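Local coordinates for surface-associated protein CshB (PDB 6YZG) that probably mediates adhesion of streptococci to host surfaces by binding fibronectin, this chain being non-repetitive domain 2 of a cell-wall-linked adhesin, at residues Leu42-Asn46 with Asn120-Lys124; Pro84-Gly89 with Gln111-Met116; Asn149-Phe153 with Ile182-Leu187. One frame throughout, in Å; residues are numbered along the deposited sequence.

Contact 1. Residues Leu42-Asn46 with Asn120-Lys124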
ATOM      1  N   LEU A  42      -9.169  11.250  25.518  1.00 11.78           N
ATOM      2  CA  LEU A  42      -9.084  10.011  24.746  1.00 10.55           C
ATOM      3  C   LEU A  42     -10.470   9.790  24.119  1.00 11.81           C
ATOM      4  O   LEU A  42     -11.330   9.014  24.666  1.00 15.88           O
ATOM      5  CB  LEU A  42      -8.658   8.829  25.636  1.00 11.08           C
ATOM      6  CG  LEU A  42      -7.215   8.909  26.090  1.00 11.35           C
ATOM      7  CD1 LEU A  42      -6.983   8.138  27.384  1.00 11.39           C
ATOM      8  CD2 LEU A  42      -6.298   8.389  24.998  1.00 10.96           C
ATOM      9  N   LYS A  43     -10.677  10.410  22.987  1.00 10.88           N
ATOM     10  CA  LYS A  43     -11.974  10.398  22.307  1.00 10.58           C
ATOM     11  C   LYS A  43     -11.755  10.471  20.821  1.00 10.24           C
ATOM     12  O   LYS A  43     -10.774  11.051  20.311  1.00 10.38           O
ATOM     13  CB  LYS A  43     -12.878  11.541  22.747  1.00 13.50           C
ATOM     14  CG  LYS A  43     -13.370  11.483  24.187  1.00 17.44           C
ATOM     15  CD  LYS A  43     -14.630  12.425  24.377  1.00 22.66           C
ATOM     16  CE  LYS A  43     -15.433  12.174  25.636  1.00 28.60           C
ATOM     17  NZ  LYS A  43     -15.817  10.747  25.819  1.00 31.90           N
ATOM     18  N   PRO A  44     -12.668   9.837  20.042  1.00  9.18           N
ATOM     19  CA  PRO A  44     -12.540   9.846  18.586  1.00  9.40           C
ATOM     20  C   PRO A  44     -13.088  11.114  17.905  1.00  8.77           C
ATOM     21  O   PRO A  44     -13.639  11.992  18.524  1.00  9.25           O
ATOM     22  CB  PRO A  44     -13.361   8.631  18.181  1.00  9.88           C
ATOM     23  CG  PRO A  44     -14.493   8.647  19.201  1.00  9.74           C
ATOM     24  CD  PRO A  44     -13.784   8.976  20.512  1.00 10.05           C
ATOM     25  N   PHE A  45     -12.766  11.230  16.630  1.00  8.57           N
ATOM     26  CA  PHE A  45     -12.980  12.494  15.884  1.00  8.59           C
ATOM     27  C   PHE A  45     -14.485  12.855  15.846  1.00  8.75           C
ATOM     28  O   PHE A  45     -14.807  14.051  15.819  1.00  9.50           O
ATOM     29  CB  PHE A  45     -12.413  12.394  14.485  1.00  8.93           C
ATOM     30  CG  PHE A  45     -12.358  13.670  13.697  1.00  9.00           C
ATOM     31  CD1 PHE A  45     -11.506  14.704  14.055  1.00  9.23           C
ATOM     32  CD2 PHE A  45     -13.203  13.832  12.624  1.00  8.41           C
ATOM     33  CE1 PHE A  45     -11.485  15.841  13.269  1.00 10.81           C
ATOM     34  CE2 PHE A  45     -13.196  14.996  11.856  1.00  9.07           C
ATOM     35  CZ  PHE A  45     -12.317  15.986  12.197  1.00 10.08           C
ATOM     36  N   ASN A  46     -15.366  11.890  15.850  1.00  9.22           N
ATOM     37  CA  ASN A  46     -16.850  12.119  15.820  1.00  9.86           C
ATOM     38  C   ASN A  46     -17.325  12.748  17.128  1.00 10.72           C
ATOM     39  O   ASN A  46     -18.513  13.113  17.192  1.00 11.04           O
ATOM     40  CB  ASN A  46     -17.569  10.816  15.507  1.00 10.47           C
ATOM     41  CG  ASN A  46     -17.244   9.667  16.428  1.00 10.57           C
ATOM     42  OD1 ASN A  46     -16.082   9.322  16.550  1.00 12.39           O
ATOM     43  ND2 ASN A  46     -18.212   8.981  17.045  1.00 14.12           N
ATOM     44  N   ASN A 120     -11.793   3.242  15.849  1.00  8.01           N
ATOM     45  CA  ASN A 120     -12.071   4.678  15.680  1.00  7.85           C
ATOM     46  C   ASN A 120     -11.711   5.293  17.027  1.00  8.23           C
ATOM     47  O   ASN A 120     -12.364   5.043  18.059  1.00  8.68           O
ATOM     48  CB  ASN A 120     -13.546   4.894  15.348  1.00  9.29           C
ATOM     49  CG  ASN A 120     -13.986   6.338  15.291  1.00  9.58           C
ATOM     50  OD1 ASN A 120     -13.258   7.218  14.868  1.00  9.85           O
ATOM     51  ND2 ASN A 120     -15.269   6.572  15.602  1.00 11.31           N
ATOM     52  N   TRP A 121     -10.587   6.007  17.040  1.00  8.13           N
ATOM     53  CA  TRP A 121      -9.985   6.462  18.321  1.00  7.94           C
ATOM     54  C   TRP A 121      -9.324   7.807  18.138  1.00  8.38           C
ATOM     55  O   TRP A 121      -9.005   8.210  16.997  1.00  8.35           O
ATOM     56  CB  TRP A 121      -8.993   5.432  18.895  1.00  8.47           C
ATOM     57  CG  TRP A 121      -7.769   5.213  18.083  1.00  8.99           C
ATOM     58  CD1 TRP A 121      -7.602   4.367  17.021  1.00  8.68           C
ATOM     59  CD2 TRP A 121      -6.451   5.757  18.284  1.00  8.74           C
ATOM     60  NE1 TRP A 121      -6.307   4.315  16.598  1.00 10.44           N
ATOM     61  CE2 TRP A 121      -5.569   5.171  17.365  1.00  9.55           C
ATOM     62  CE3 TRP A 121      -5.930   6.652  19.224  1.00  9.47           C
ATOM     63  CZ2 TRP A 121      -4.200   5.449  17.327  1.00  9.92           C
ATOM     64  CZ3 TRP A 121      -4.576   6.944  19.176  1.00 10.08           C
ATOM     65  CH2 TRP A 121      -3.740   6.353  18.251  1.00 10.81           C
ATOM     66  N   GLY A 122      -8.974   8.432  19.257  1.00  8.95           N
ATOM     67  CA  GLY A 122      -8.136   9.645  19.192  1.00  8.81           C
ATOM     68  C   GLY A 122      -7.538   9.934  20.538  1.00 10.85           C
ATOM     69  O   GLY A 122      -7.905   9.332  21.569  1.00 10.51           O
ATOM     70  N   VAL A 123      -6.593  10.827  20.519  1.00  9.88           N
ATOM     71  CA  VAL A 123      -5.892  11.317  21.727  1.00 10.55           C
ATOM     72  C   VAL A 123      -5.614  12.794  21.551  1.00 10.76           C
ATOM     73  O   VAL A 123      -5.203  13.209  20.444  1.00 10.79           O
ATOM     74  CB  VAL A 123      -4.598  10.533  21.985  1.00 10.31           C
ATOM     75  CG1 VAL A 123      -3.611  10.563  20.827  1.00  9.83           C
ATOM     76  CG2 VAL A 123      -4.017  10.955  23.340  1.00 11.09           C
ATOM     77  N   LYS A 124      -5.798  13.588  22.602  1.00  9.99           N
ATOM     78  CA  LYS A 124      -5.378  14.992  22.599  1.00 10.74           C
ATOM     79  C   LYS A 124      -4.408  15.189  23.760  1.00 10.39           C
ATOM     80  O   LYS A 124      -4.689  14.739  24.879  1.00 10.33           O
ATOM     81  CB  LYS A 124      -6.560  15.908  22.752  1.00 14.70           C
ATOM     82  CG  LYS A 124      -6.233  17.354  22.474  1.00 18.14           C
ATOM     83  CD  LYS A 124      -7.503  18.199  22.424  1.00 24.04           C
ATOM     84  CE  LYS A 124      -7.394  19.497  21.656  1.00 31.53           C
ATOM     85  NZ  LYS A 124      -8.659  19.755  20.914  1.00 32.85           N
TER
HETATM   86  O   HOH W   1     -11.220   9.104  15.408  1.00  8.84           O

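Contact 2. Residues Pro84-Gly89 with Gln111-Met116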
ATOM      1  N   PRO A  84     -11.928  -2.943  24.213  1.00 17.80           N
ATOM      2  CA  PRO A  84     -10.966  -2.344  23.320  1.00 17.48           C
ATOM      3  C   PRO A  84      -9.660  -2.132  24.059  1.00 15.93           C
ATOM      4  O   PRO A  84      -9.616  -2.144  25.301  1.00 17.92           O
ATOM      5  CB  PRO A  84     -11.549  -0.991  22.966  1.00 18.65           C
ATOM      6  CG  PRO A  84     -12.366  -0.666  24.155  1.00 19.76           C
ATOM      7  CD  PRO A  84     -12.929  -2.004  24.695  1.00 18.46           C
ATOM      8  N   PRO A  85      -8.600  -1.953  23.269  1.00 15.79           N
ATOM      9  CA  PRO A  85      -7.245  -1.782  23.800  1.00 16.23           C
ATOM     10  C   PRO A  85      -7.100  -0.373  24.384  1.00 14.35           C
ATOM     11  O   PRO A  85      -8.023   0.384  24.461  1.00 16.06           O
ATOM     12  CB  PRO A  85      -6.383  -2.027  22.600  1.00 17.56           C
ATOM     13  CG  PRO A  85      -7.203  -1.416  21.478  1.00 16.88           C
ATOM     14  CD  PRO A  85      -8.622  -1.819  21.799  1.00 16.48           C
ATOM     15  N   SER A  86      -5.919  -0.123  24.936  1.00 16.84           N
ATOM     16  CA  SER A  86      -5.495   1.215  25.375  1.00 15.00           C
ATOM     17  C   SER A  86      -4.471   1.713  24.366  1.00 12.70           C
ATOM     18  O   SER A  86      -3.754   0.947  23.719  1.00 14.54           O
ATOM     19  CB  SER A  86      -4.944   1.249  26.779  1.00 18.05           C
ATOM     20  OG  SER A  86      -5.943   0.856  27.736  1.00 21.44           O
ATOM     21  N   VAL A  87      -4.415   3.016  24.246  1.00 12.03           N
ATOM     22  CA  VAL A  87      -3.338   3.671  23.496  1.00 12.02           C
ATOM     23  C   VAL A  87      -2.033   3.392  24.223  1.00 12.21           C
ATOM     24  O   VAL A  87      -2.026   3.496  25.487  1.00 13.18           O
ATOM     25  CB  VAL A  87      -3.604   5.165  23.364  1.00 12.17           C
ATOM     26  CG1 VAL A  87      -2.475   5.844  22.613  1.00 11.83           C
ATOM     27  CG2 VAL A  87      -4.949   5.428  22.677  1.00 11.92           C
ATOM     28  N   THR A  88      -0.994   3.052  23.510  1.00 12.14           N
ATOM     29  CA  THR A  88       0.271   2.651  24.189  1.00 13.63           C
ATOM     30  C   THR A  88       1.474   2.886  23.300  1.00 14.93           C
ATOM     31  O   THR A  88       1.355   2.886  22.099  1.00 13.61           O
ATOM     32  CB  THR A  88       0.183   1.191  24.623  1.00 15.93           C
ATOM     33  OG1 THR A  88       1.295   0.863  25.471  1.00 18.00           O
ATOM     34  CG2 THR A  88       0.110   0.267  23.447  1.00 15.87           C
ATOM     35  N   GLY A  89       2.653   3.079  23.935  1.00 18.18           N
ATOM     36  CA  GLY A  89       3.921   3.080  23.202  1.00 21.63           C
ATOM     37  C   GLY A  89       4.685   1.809  23.449  1.00 27.78           C
ATOM     38  O   GLY A  89       5.812   1.697  22.943  1.00 30.00           O
ATOM     39  N   GLN A 111       6.499   5.038  17.545  1.00 12.49           N
ATOM     40  CA  GLN A 111       5.066   5.024  17.212  1.00 14.07           C
ATOM     41  C   GLN A 111       4.221   4.912  18.467  1.00 13.69           C
ATOM     42  O   GLN A 111       4.480   4.018  19.326  1.00 15.49           O
ATOM     43  CB  GLN A 111       4.767   3.858  16.281  1.00 15.06           C
ATOM     44  CG  GLN A 111       5.267   4.071  14.896  1.00 17.96           C
ATOM     45  CD  GLN A 111       4.923   2.942  13.971  1.00 21.82           C
ATOM     46  OE1 GLN A 111       4.335   1.942  14.386  1.00 27.08           O
ATOM     47  NE2 GLN A 111       5.344   3.124  12.747  1.00 27.85           N
ATOM     48  N   LEU A 112       3.131   5.656  18.543  1.00 10.51           N
ATOM     49  CA  LEU A 112       2.073   5.460  19.527  1.00 11.38           C
ATOM     50  C   LEU A 112       0.899   4.769  18.840  1.00 12.21           C
ATOM     51  O   LEU A 112       0.506   5.194  17.771  1.00 12.61           O
ATOM     52  CB  LEU A 112       1.674   6.815  20.086  1.00 14.10           C
ATOM     53  CG  LEU A 112       0.882   6.790  21.383  1.00 15.13           C
ATOM     54  CD1 LEU A 112       1.807   6.396  22.545  1.00 15.96           C
ATOM     55  CD2 LEU A 112       0.217   8.133  21.632  1.00 16.17           C
ATOM     56  N   VAL A 113       0.448   3.659  19.405  1.00 11.42           N
ATOM     57  CA  VAL A 113      -0.531   2.813  18.690  1.00 11.89           C
ATOM     58  C   VAL A 113      -1.735   2.475  19.570  1.00 10.73           C
ATOM     59  O   VAL A 113      -1.713   2.679  20.718  1.00 11.45           O
ATOM     60  CB  VAL A 113       0.154   1.513  18.215  1.00 13.41           C
ATOM     61  CG1 VAL A 113       1.222   1.754  17.158  1.00 15.37           C
ATOM     62  CG2 VAL A 113       0.728   0.724  19.383  1.00 14.49           C
ATOM     63  N   TYR A 114      -2.770   1.972  18.919  1.00 12.03           N
ATOM     64  CA  TYR A 114      -4.016   1.467  19.556  1.00 10.98           C
ATOM     65  C   TYR A 114      -4.045   0.045  19.016  1.00 12.99           C
ATOM     66  O   TYR A 114      -4.605  -0.137  17.966  1.00 13.33           O
ATOM     67  CB  TYR A 114      -5.201   2.322  19.113  1.00  9.91           C
ATOM     68  CG  TYR A 114      -6.455   2.170  19.926  1.00  9.97           C
ATOM     69  CD1 TYR A 114      -6.484   2.494  21.268  1.00 10.73           C
ATOM     70  CD2 TYR A 114      -7.625   1.774  19.315  1.00 11.20           C
ATOM     71  CE1 TYR A 114      -7.652   2.414  21.985  1.00 10.59           C
ATOM     72  CE2 TYR A 114      -8.795   1.671  20.020  1.00 10.48           C
ATOM     73  CZ  TYR A 114      -8.811   2.002  21.358  1.00 10.62           C
ATOM     74  OH  TYR A 114      -9.955   1.924  22.050  1.00 12.23           O
ATOM     75  N   PRO A 115      -3.399  -0.906  19.718  1.00 13.02           N
ATOM     76  CA  PRO A 115      -3.003  -2.169  19.127  1.00 14.97           C
ATOM     77  C   PRO A 115      -3.984  -3.297  18.819  1.00 16.15           C
ATOM     78  O   PRO A 115      -3.690  -4.403  19.077  1.00 17.37           O
ATOM     79  CB  PRO A 115      -1.816  -2.570  20.008  1.00 15.35           C
ATOM     80  CG  PRO A 115      -2.251  -2.134  21.346  1.00 15.10           C
ATOM     81  CD  PRO A 115      -2.929  -0.792  21.095  1.00 13.63           C
ATOM     82  N   MET A 116      -5.134  -2.903  18.298  1.00 14.98           N
ATOM     83  CA  MET A 116      -6.026  -3.874  17.642  1.00 14.06           C
ATOM     84  C   MET A 116      -6.466  -3.252  16.335  1.00 13.55           C
ATOM     85  O   MET A 116      -6.582  -2.036  16.218  1.00 13.77           O
ATOM     86  CB  MET A 116      -7.211  -4.219  18.505  1.00 15.91           C
ATOM     87  CG  MET A 116      -6.760  -4.852  19.809  1.00 20.68           C
ATOM     88  SD  MET A 116      -6.651  -6.595  19.679  1.00 37.83           S
ATOM     89  CE  MET A 116      -8.373  -7.091  19.413  1.00 25.24           C
TER
HETATM   90  O   HOH W   2      -9.771   2.602  24.727  1.00 14.96           O
HETATM   91  O   HOH W   3       6.491   2.991  20.975  1.00 27.06           O

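Contact 3. Residues Asn149-Phe153 with Ile182-Leu187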
ATOM      1  N   ASN A 149      -4.549   3.316   2.938  1.00 19.79           N
ATOM      2  CA  ASN A 149      -5.367   3.201   1.729  1.00 20.66           C
ATOM      3  C   ASN A 149      -6.505   4.217   1.859  1.00 20.78           C
ATOM      4  O   ASN A 149      -6.677   4.873   2.888  1.00 17.34           O
ATOM      5  CB  ASN A 149      -5.736   1.735   1.556  1.00 21.43           C
ATOM      6  CG  ASN A 149      -6.720   1.204   2.553  1.00 25.35           C
ATOM      7  OD1 ASN A 149      -7.735   1.845   2.815  1.00 25.41           O
ATOM      8  ND2 ASN A 149      -6.470  -0.011   3.046  1.00 29.46           N
ATOM      9  N   PRO A 150      -7.328   4.438   0.827  1.00 17.92           N
ATOM     10  CA  PRO A 150      -8.356   5.456   0.862  1.00 17.30           C
ATOM     11  C   PRO A 150      -9.429   5.293   1.943  1.00 17.99           C
ATOM     12  O   PRO A 150     -10.136   6.267   2.157  1.00 19.85           O
ATOM     13  CB  PRO A 150      -9.002   5.342  -0.537  1.00 19.48           C
ATOM     14  CG  PRO A 150      -7.890   4.793  -1.377  1.00 21.72           C
ATOM     15  CD  PRO A 150      -7.236   3.769  -0.487  1.00 21.91           C
ATOM     16  N   GLY A 151      -9.581   4.144   2.593  1.00 16.99           N
ATOM     17  CA  GLY A 151     -10.499   3.971   3.723  1.00 16.33           C
ATOM     18  C   GLY A 151      -9.844   4.008   5.075  1.00 13.74           C
ATOM     19  O   GLY A 151     -10.494   3.629   6.029  1.00 15.63           O
ATOM     20  N   GLU A 152      -8.593   4.426   5.141  1.00 12.25           N
ATOM     21  CA  GLU A 152      -7.827   4.461   6.419  1.00 11.72           C
ATOM     22  C   GLU A 152      -7.521   5.932   6.700  1.00 12.25           C
ATOM     23  O   GLU A 152      -6.916   6.579   5.859  1.00 13.53           O
ATOM     24  CB  GLU A 152      -6.545   3.622   6.411  1.00 14.56           C
ATOM     25  CG  GLU A 152      -6.823   2.142   6.148  1.00 15.38           C
ATOM     26  CD  GLU A 152      -5.583   1.267   6.046  1.00 18.78           C
ATOM     27  OE1 GLU A 152      -4.681   1.642   5.278  1.00 20.45           O
ATOM     28  OE2 GLU A 152      -5.509   0.251   6.736  1.00 24.81           O
ATOM     29  N   PHE A 153      -7.963   6.460   7.843  1.00 10.15           N
ATOM     30  CA  PHE A 153      -7.893   7.902   8.135  1.00  9.62           C
ATOM     31  C   PHE A 153      -6.983   8.157   9.319  1.00  9.44           C
ATOM     32  O   PHE A 153      -7.154   7.553  10.396  1.00 10.68           O
ATOM     33  CB  PHE A 153      -9.303   8.440   8.426  1.00 10.06           C
ATOM     34  CG  PHE A 153     -10.365   8.090   7.394  1.00 11.50           C
ATOM     35  CD1 PHE A 153     -10.083   8.106   6.041  1.00 13.04           C
ATOM     36  CD2 PHE A 153     -11.587   7.676   7.809  1.00 14.37           C
ATOM     37  CE1 PHE A 153     -11.057   7.768   5.123  1.00 13.72           C
ATOM     38  CE2 PHE A 153     -12.555   7.240   6.909  1.00 16.60           C
ATOM     39  CZ  PHE A 153     -12.313   7.385   5.562  1.00 14.84           C
ATOM     40  N   ILE A 182      -7.314  12.320   0.499  1.00 12.63           N
ATOM     41  CA  ILE A 182      -8.403  11.366   0.215  1.00 12.39           C
ATOM     42  C   ILE A 182      -9.657  12.168  -0.053  1.00 14.08           C
ATOM     43  O   ILE A 182     -10.077  12.995   0.781  1.00 13.83           O
ATOM     44  CB  ILE A 182      -8.623  10.373   1.378  1.00 13.31           C
ATOM     45  CG1 ILE A 182      -7.359   9.589   1.653  1.00 13.37           C
ATOM     46  CG2 ILE A 182      -9.793   9.466   1.085  1.00 12.94           C
ATOM     47  CD1 ILE A 182      -7.365   8.684   2.885  1.00 13.46           C
ATOM     48  N   THR A 183     -10.291  11.866  -1.181  1.00 14.48           N
ATOM     49  CA  THR A 183     -11.556  12.492  -1.534  1.00 15.53           C
ATOM     50  C   THR A 183     -12.725  11.521  -1.441  1.00 14.38           C
ATOM     51  O   THR A 183     -12.508  10.289  -1.349  1.00 14.05           O
ATOM     52  CB  THR A 183     -11.474  13.033  -2.961  1.00 16.52           C
ATOM     53  OG1 THR A 183     -11.343  11.914  -3.829  1.00 18.87           O
ATOM     54  CG2 THR A 183     -10.320  13.983  -3.160  1.00 17.80           C
ATOM     55  N   LYS A 184     -13.925  12.087  -1.423  1.00 15.39           N
ATOM     56  CA  LYS A 184     -15.148  11.263  -1.423  1.00 17.32           C
ATOM     57  C   LYS A 184     -15.140  10.303  -2.608  1.00 17.00           C
ATOM     58  O   LYS A 184     -15.453   9.157  -2.426  1.00 16.87           O
ATOM     59  CB  LYS A 184     -16.377  12.174  -1.432  1.00 18.92           C
ATOM     60  CG  LYS A 184     -17.692  11.417  -1.521  1.00 22.29           C
ATOM     61  CD  LYS A 184     -18.884  12.224  -1.102  1.00 24.10           C
ATOM     62  CE  LYS A 184     -20.092  11.330  -0.888  1.00 30.16           C
ATOM     63  NZ  LYS A 184     -21.286  12.110  -0.494  1.00 32.67           N
ATOM     64  N   LYS A 185     -14.748  10.763  -3.792  1.00 17.52           N
ATOM     65  CA  LYS A 185     -14.674   9.870  -4.964  1.00 19.39           C
ATOM     66  C   LYS A 185     -13.711   8.720  -4.730  1.00 18.95           C
ATOM     67  O   LYS A 185     -14.032   7.545  -5.020  1.00 20.42           O
ATOM     68  CB  LYS A 185     -14.270  10.711  -6.187  1.00 23.26           C
ATOM     69  CG  LYS A 185     -14.153   9.842  -7.446  1.00 28.01           C
ATOM     70  CD  LYS A 185     -13.780  10.609  -8.689  1.00 34.44           C
ATOM     71  CE  LYS A 185     -14.280   9.936  -9.950  1.00 39.05           C
ATOM     72  NZ  LYS A 185     -13.901   8.502  -9.991  1.00 42.63           N
ATOM     73  N   MET A 186     -12.534   8.973  -4.168  1.00 17.18           N
ATOM     74  CA  MET A 186     -11.553   7.907  -3.930  1.00 18.18           C
ATOM     75  C   MET A 186     -12.117   6.887  -2.924  1.00 16.75           C
ATOM     76  O   MET A 186     -11.886   5.663  -3.061  1.00 17.49           O
ATOM     77  CB  MET A 186     -10.261   8.472  -3.350  1.00 19.36           C
ATOM     78  CG  MET A 186      -9.402   9.174  -4.359  1.00 20.29           C
ATOM     79  SD  MET A 186      -8.120  10.176  -3.501  1.00 23.47           S
ATOM     80  CE  MET A 186      -7.625  11.254  -4.840  1.00 30.03           C
ATOM     81  N   LEU A 187     -12.765   7.391  -1.885  1.00 15.80           N
ATOM     82  CA  LEU A 187     -13.329   6.534  -0.820  1.00 15.07           C
ATOM     83  C   LEU A 187     -14.446   5.656  -1.429  1.00 16.38           C
ATOM     84  O   LEU A 187     -14.455   4.450  -1.162  1.00 16.37           O
ATOM     85  CB  LEU A 187     -13.792   7.438   0.337  1.00 14.77           C
ATOM     86  CG  LEU A 187     -14.429   6.722   1.505  1.00 13.76           C
ATOM     87  CD1 LEU A 187     -13.526   5.652   2.107  1.00 15.16           C
ATOM     88  CD2 LEU A 187     -14.856   7.752   2.538  1.00 15.07           C
TER

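Contact 1. Residues Leu42-Asn46 with Asn120-Lys124
The side chains of Asn46 and Asn120 cross at a slant, with their amide planes 31° apart. Asn120 ND2 donates to Asn46 OD1 at 3.0 Å. The bond is bent, with an N-H...O angle of 143°. ND2 sits well above the carbonyl plane of Asn46, and Asn46 OD1 in turn lies somewhat out of the Asn120 amide plane. Asn120 reaches this place because its CG is anti to the backbone N (chi1 174°), which carries the amide out past Pro44. Pro44 CB packs 3.6 Å from Asn120 OD1. That oxygen is also hydrogen-bonded to Tyr210 OH. A water accepts from Phe45 N at 2.9 Å and lies within bonding distance of Asn120 OD1 and Trp121 O, which with others compete for its two protons. Three groups of the two segments thus meet at one water.

The contact lays the loop after strand 33-41 across strand 119-131, a strand of the antiparallel sheet. A strand of the second subunit pairs antiparallel with Asn120-Lys124, so the sheet continues across the interface.

Further along, the loop backbone lies close over Gly122. Lys43 O is 3.2 Å from Gly122 CA, and Leu42 CA makes a CA-H...O contact of 3.5 Å with Gly122 O. At this end the packing is apolar. Leu42 and Val123 lie side by side and point the same way, with Leu42 CD2 3.8 Å from Val123 CG2.

Contact 2. Residues Pro84-Gly89 with Gln111-Met116
Tyr114 has CG anti to the backbone N (chi1 -165°), which lays its ring alongside Pro84-Val87. Val87 answers with CG2 anti to its carbonyl carbon and CG1 anti to its N (chi1 179°). Its two methyls therefore part: CG2 meets Tyr114 CD1 at 3.6 Å, and CG1 meets Leu112 CD2 at 3.7 Å.

Pro85 covers one face of the Tyr114 ring. Its CG lies 3.6 Å from the ring centroid and 5° off the normal, a CH-pi contact over the centre. The same CG also touches Met116 CG. Pro84 CB packs against Tyr114 OH. A water in the plane of the ring links the hydroxyl to Pro85 O, to which it donates at 2.8 Å.

The two segments run roughly antiparallel and form a single beta bridge. Thr88 and Val113 are its hydrogen-bonded pair. Thr88 N donates to Val113 O, and Val113 N donates to Thr88 O, both at 2.9 Å; the second bond is almost straight. The bridge ties together two parts of the long connection between strands 71-72 and 119-131, inside the non-repetitive domain 2 region of the adhesin. Val87 CA adds a CA-H...O contact to Val113 O.

Leu112 CD1 lies 3.6 Å from Thr88 O, beside the bridge. Thr88 CG2 packs on the Pro115 ring, while Thr88 OG1 bonds to Ala90 N. Beyond the bridge, a second water lies between Gly89 O and Gln111 O. Leu112 also makes a backbone hydrogen bond to the second subunit, where Met258 of that subunit packs against its side chain.

Contact 3. Residues Asn149-Phe153 with Ile182-Leu187
Pro150 O is buried among methyl groups and has no polar partner in the model. Ile182 CG2 and Leu187 CD1 each approach it to 3.4 Å. The carbonyl belongs to a type I beta turn, Asn149-Glu152, which packs against the start of helix 184-193. Glu152 N donates to Asn149 O to close the turn. Glu152 OE1 accepts from Asn149 N at 2.9 Å on its anti side, a further bond across the turn.

The helix start is a capping box. Met186 N donates to Thr183 OG1 at 3.2 Å, and a weak bond runs from Thr183 N to Met186 SD. In sequence this cap lies between Ile182 and Leu187, the two residues of 182-187 that pack most on the turn.

No hydrogen bond crosses between the segments. Pro150 has its CB directed toward the helix, 3.8 Å from Met186 O. Leu187 reaches the turn because its CG is anti to the backbone N (chi1 179°). Its CD1 also rests on Gly151 CA. Ile182 CD1 and Leu187 CD2 both come to the edge of the Phe153 ring, where Phe153 CZ is 4.0 Å from Leu187 CD2.

In the fold
Contacts 1 and 2 form one neighbourhood. Contact 2 is nested in the loop that contact 1 closes, and Trp121 joins them by stacking on Tyr114, while Val87 touches both Trp121 and Leu42. Contact 3 follows later in the chain, its centre about 19 Å from that of contact 1 and about 23 Å from that of contact 2. Contacts 1 and 3 are buried; contact 2 is partly buried. Their chemistry differs with the elements they join. Contact 1 uses an amide pair and a water beside a sheet strand, contact 2 uses backbone bonds and proline-aromatic packing between two parts of one long loop, and contact 3 is apolar packing of a turn on a helix start. All three touch the second subunit.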